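Local coordinates for protein glycerate 2-kinase (PDB 1X3L) that catalyses the ATP-dependent phosphorylation of D-glycerate to 2-phosphoglycerate, and can also take other nucleotides or pyrophosphate as phosphate donor, at residues Ala266-Ser271 with Asn426-Ala431. Residues are numbered along the deposited sequence; the frame is centred on the assembly and turned at random.
Sequences ASNSIS and NSIVIA
The side-chain amide of N268, extended with CG anti to the backbone N (chi1 -170°), reaches from the first turn of helix 268-281 to the start of strand 427-435, where its ND2 donates to the backbone O of S427 over 2.8 Å. The bond is fairly straight at the hydrogen (155°), and the acceptor lies almost in the plane of the N268 amide; the donor, however, stands above the S427 carbonyl plane, 53° out of it. ND2 also donates to V425 O, so two backbone carbonyls fix the rotation of the amide. The N268 and I428 side chains run alongside one another, heading opposite ways, and I428 CG1 packs against the amide in van der Waals contact, 3.7 Å from N268 ND2. The apolar contact is that of I428 CD1 with S271 CB, at 3.7 Å. I428 also touches C272 and I275 farther along the helix, while S271 OG is hydrogen-bonded to A17 O. Strand 260-266 is an edge of the six-stranded parallel sheet and leads straight into this helix, which packs on the other, mixed sheet; the contact therefore lies at the passage between the two sheets. S267 N-caps the helix, its OG accepting from I270 N at 3.1 Å. On the strand side, the CB of S427 is directed away from the helix, and its OG is hydrogen-bonded to E329 OE1 and N344 ND2.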
loop_
_atom_site.group_PDB
_atom_site.type_symbol
_atom_site.label_atom_id
_atom_site.label_comp_id
_atom_site.label_asym_id
_atom_site.label_seq_id
_atom_site.Cartn_x
_atom_site.Cartn_y
_atom_site.Cartn_z
ATOM N N ALA A 266 -7.681 0.767 3.299
ATOM C CA ALA A 266 -7.312 1.312 1.996
ATOM C C ALA A 266 -6.407 0.267 1.385
ATOM O O ALA A 266 -5.460 -0.192 2.028
ATOM C CB ALA A 266 -6.579 2.650 2.148
ATOM N N SER A 267 -6.710 -0.121 0.153
ATOM C CA SER A 267 -5.936 -1.148 -0.532
ATOM C C SER A 267 -6.328 -1.146 -1.996
ATOM O O SER A 267 -7.284 -0.485 -2.391
ATOM C CB SER A 267 -6.260 -2.522 0.050
ATOM O OG SER A 267 -7.609 -2.870 -0.242
ATOM N N ASN A 268 -5.595 -1.901 -2.798
ATOM C CA ASN A 268 -5.889 -1.975 -4.215
ATOM C C ASN A 268 -7.311 -2.513 -4.409
ATOM O O ASN A 268 -8.079 -1.982 -5.210
ATOM C CB ASN A 268 -4.859 -2.871 -4.904
ATOM C CG ASN A 268 -4.954 -2.806 -6.404
ATOM O OD1 ASN A 268 -5.826 -3.425 -7.005
ATOM N ND2 ASN A 268 -4.063 -2.036 -7.021
ATOM N N SER A 269 -7.663 -3.555 -3.657
ATOM C CA SER A 269 -8.992 -4.157 -3.741
ATOM C C SER A 269 -10.103 -3.157 -3.399
ATOM O O SER A 269 -11.137 -3.101 -4.076
ATOM C CB SER A 269 -9.091 -5.359 -2.798
ATOM O OG SER A 269 -10.407 -5.891 -2.807
ATOM N N ILE A 270 -9.893 -2.371 -2.349
ATOM C CA ILE A 270 -10.890 -1.385 -1.950
ATOM C C ILE A 270 -11.053 -0.330 -3.043
ATOM O O ILE A 270 -12.163 0.153 -3.292
ATOM C CB ILE A 270 -10.514 -0.738 -0.589
ATOM C CG1 ILE A 270 -10.806 -1.741 0.538
ATOM C CG2 ILE A 270 -11.301 0.545 -0.362
ATOM C CD1 ILE A 270 -10.292 -1.312 1.893
ATOM N N SER A 271 -9.957 0.011 -3.716
ATOM C CA SER A 271 -10.043 0.990 -4.794
ATOM C C SER A 271 -10.725 0.371 -6.019
ATOM O O SER A 271 -11.482 1.045 -6.716
ATOM C CB SER A 271 -8.653 1.530 -5.158
ATOM O OG SER A 271 -8.203 2.462 -4.181
ATOM N N ASN A 426 -0.808 0.793 -5.060
ATOM C CA ASN A 426 -0.273 0.230 -6.305
ATOM C C ASN A 426 -1.121 0.586 -7.541
ATOM O O ASN A 426 -1.778 1.618 -7.601
ATOM C CB ASN A 426 -0.196 -1.289 -6.147
ATOM C CG ASN A 426 0.916 -1.638 -5.193
ATOM O OD1 ASN A 426 2.013 -1.086 -5.245
ATOM N ND2 ASN A 426 0.614 -2.587 -4.292
ATOM N N SER A 427 -1.088 -0.261 -8.566
ATOM C CA SER A 427 -1.742 0.077 -9.828
ATOM C C SER A 427 -3.046 -0.605 -10.191
ATOM O O SER A 427 -3.355 -1.699 -9.719
ATOM C CB SER A 427 -0.754 -0.128 -10.976
ATOM O OG SER A 427 0.400 0.673 -10.795
ATOM N N ILE A 428 -3.795 0.058 -11.069
ATOM C CA ILE A 428 -5.069 -0.454 -11.543
ATOM C C ILE A 428 -5.237 -0.200 -13.031
ATOM O O ILE A 428 -4.853 0.861 -13.541
ATOM C CB ILE A 428 -6.255 0.219 -10.829
ATOM C CG1 ILE A 428 -6.152 0.000 -9.321
ATOM C CG2 ILE A 428 -7.572 -0.330 -11.383
ATOM C CD1 ILE A 428 -7.172 0.792 -8.508
ATOM N N VAL A 429 -5.802 -1.185 -13.720
ATOM C CA VAL A 429 -6.076 -1.071 -15.136
ATOM C C VAL A 429 -7.587 -1.143 -15.279
ATOM O O VAL A 429 -8.218 -2.080 -14.791
ATOM C CB VAL A 429 -5.479 -2.234 -15.957
ATOM C CG1 VAL A 429 -5.777 -2.012 -17.432
ATOM C CG2 VAL A 429 -3.967 -2.334 -15.732
ATOM N N ILE A 430 -8.174 -0.150 -15.927
ATOM C CA ILE A 430 -9.613 -0.165 -16.127
ATOM C C ILE A 430 -9.868 -0.335 -17.619
ATOM O O ILE A 430 -9.360 0.446 -18.424
ATOM C CB ILE A 430 -10.263 1.150 -15.659
ATOM C CG1 ILE A 430 -9.950 1.399 -14.179
ATOM C CG2 ILE A 430 -11.772 1.085 -15.873
ATOM C CD1 ILE A 430 -10.515 2.733 -13.644
ATOM N N ALA A 431 -10.626 -1.364 -17.992
ATOM C CA ALA A 431 -10.946 -1.592 -19.397
ATOM C C ALA A 431 -12.445 -1.386 -19.597
ATOM O O ALA A 431 -13.268 -2.018 -18.933
ATOM C CB ALA A 431 -10.542 -3.010 -19.816
#